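Local structure of leucine aminopeptidase 2, chloroplastic (Streptomyces sp. BC16019, 5LHJ) at residues E345-L350 against T373-A378. The protein is an M17-family metalloaminopeptidase of bottromycin maturation, which probably removes unsubstituted N-terminal residues from peptides with the aid of manganese ions. Sequence-based numbering, arbitrary orientation.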
# COMPACT_ATOMS: atom_id res chain seq x y z
N GLU A 345 -19.81 2.19 -11.88
CA GLU A 345 -20.52 2.69 -13.07
C GLU A 345 -21.70 1.82 -13.46
O GLU A 345 -22.66 2.32 -14.03
CB GLU A 345 -19.54 2.88 -14.25
CG GLU A 345 -19.37 1.70 -15.20
CD GLU A 345 -18.72 0.47 -14.62
OE1 GLU A 345 -18.14 0.53 -13.52
OE2 GLU A 345 -18.78 -0.57 -15.30
N GLY A 346 -21.64 0.52 -13.15
CA GLY A 346 -22.69 -0.42 -13.54
C GLY A 346 -24.07 -0.03 -13.05
O GLY A 346 -25.05 -0.05 -13.82
N ARG A 347 -24.17 0.35 -11.77
CA ARG A 347 -25.47 0.69 -11.21
C ARG A 347 -26.05 1.95 -11.87
O ARG A 347 -27.26 2.07 -12.06
CB ARG A 347 -25.40 0.82 -9.68
CG ARG A 347 -24.64 2.03 -9.14
CD ARG A 347 -24.30 1.82 -7.67
NE ARG A 347 -23.30 0.78 -7.52
CZ ARG A 347 -22.77 0.34 -6.37
NH1 ARG A 347 -23.14 0.83 -5.20
NH2 ARG A 347 -21.86 -0.61 -6.42
N VAL A 348 -25.17 2.87 -12.25
CA VAL A 348 -25.54 4.13 -12.89
C VAL A 348 -26.08 3.87 -14.32
O VAL A 348 -27.05 4.49 -14.73
CB VAL A 348 -24.33 5.12 -12.90
CG1 VAL A 348 -24.63 6.38 -13.69
CG2 VAL A 348 -23.93 5.46 -11.47
N VAL A 349 -25.45 2.95 -15.03
CA VAL A 349 -25.89 2.54 -16.37
C VAL A 349 -27.26 1.82 -16.30
O VAL A 349 -28.17 2.10 -17.09
CB VAL A 349 -24.83 1.63 -17.03
CG1 VAL A 349 -25.36 1.02 -18.30
CG2 VAL A 349 -23.54 2.40 -17.31
N LEU A 350 -27.40 0.90 -15.36
CA LEU A 350 -28.63 0.12 -15.21
C LEU A 350 -29.85 0.96 -14.79
O LEU A 350 -30.96 0.62 -15.17
CB LEU A 350 -28.44 -1.01 -14.19
CG LEU A 350 -27.46 -2.11 -14.59
CD1 LEU A 350 -27.13 -3.02 -13.40
CD2 LEU A 350 -28.02 -2.91 -15.73
N THR A 373 -22.65 -8.21 -13.41
CA THR A 373 -21.39 -8.37 -12.68
C THR A 373 -21.13 -7.04 -11.96
O THR A 373 -20.39 -6.17 -12.44
CB THR A 373 -20.24 -8.72 -13.64
OG1 THR A 373 -20.22 -7.77 -14.72
CG2 THR A 373 -20.45 -10.12 -14.22
N LEU A 374 -21.78 -6.87 -10.81
CA LEU A 374 -21.94 -5.54 -10.25
C LEU A 374 -20.91 -5.15 -9.21
O LEU A 374 -20.32 -4.09 -9.34
CB LEU A 374 -23.37 -5.33 -9.73
CG LEU A 374 -23.88 -3.88 -9.71
CD1 LEU A 374 -23.91 -3.28 -11.11
CD2 LEU A 374 -25.24 -3.81 -9.06
N THR A 375 -20.68 -5.99 -8.20
CA THR A 375 -19.86 -5.57 -7.05
C THR A 375 -18.81 -6.58 -6.67
O THR A 375 -19.07 -7.78 -6.73
CB THR A 375 -20.72 -5.29 -5.80
OG1 THR A 375 -21.31 -6.51 -5.30
CG2 THR A 375 -21.79 -4.28 -6.12
N SER A 376 -17.66 -6.09 -6.24
CA SER A 376 -16.58 -6.95 -5.78
C SER A 376 -16.76 -7.35 -4.32
O SER A 376 -16.20 -8.35 -3.89
CB SER A 376 -15.24 -6.26 -5.97
OG SER A 376 -15.22 -5.02 -5.27
N ALA A 377 -17.56 -6.59 -3.57
CA ALA A 377 -17.73 -6.83 -2.13
C ALA A 377 -18.40 -8.17 -1.86
O ALA A 377 -18.06 -8.82 -0.87
CB ALA A 377 -18.52 -5.70 -1.50
N ALA A 378 -19.28 -8.58 -2.79
CA ALA A 378 -20.00 -9.87 -2.78
C ALA A 378 -19.06 -11.03 -2.44
O ALA A 378 -19.22 -11.69 -1.39
CB ALA A 378 -20.69 -10.09 -4.13
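Leu374 pushes CD1 against the first turn of helix 345-358, meeting the backbone at Gly346 and Arg347. The contact belongs to the alpha/beta catalytic domain of an M17 aminopeptidase and lies beside its two-manganese site, whose ions are not bound to this chain: segment 345-350 carries the metal ligand Glu345, and 373-378 follows the C-terminal end of strand 367-372. Leu374 CD1 lies 3.8 Å from Gly346 C and 3.7 Å from Arg347 N. With no side chain on Gly346, the methyl can come up to the main chain itself; the closest alpha carbons, Gly346 CA and Leu374 CA, are 6.1 Å apart. One turn on, Leu350 CD1 touches the same methyl, Leu374 CD1, at 4.0 Å, the two side chains meeting at a slant. CG of Leu374 is turned anti to its own N (chi1 -154°), which carries the branch across to the helix. Next to Gly346, the Arg347 chain bends at chi3 (69°) and runs roughly perpendicular to Thr375, bringing NH2 to 3.7 Å from CG2, a van der Waals contact, as CG2 is a methyl; no hydrogen bond crosses between the segments. Polar groups on both segments are held by neighbours. Arg347 NH1 forms a salt bridge with Asp440 at the start of helix 440-449, while Asp462 takes Leu374 N on OD1 and Thr375 OG1 on OD2, pinning the loop at two successive residues. Nearer the metal site, the manganese ligand Lys261 bonds through NZ to Thr373 O, and Thr373 OG1 is hydrogen-bonded to OD1 of Asp284, another manganese ligand.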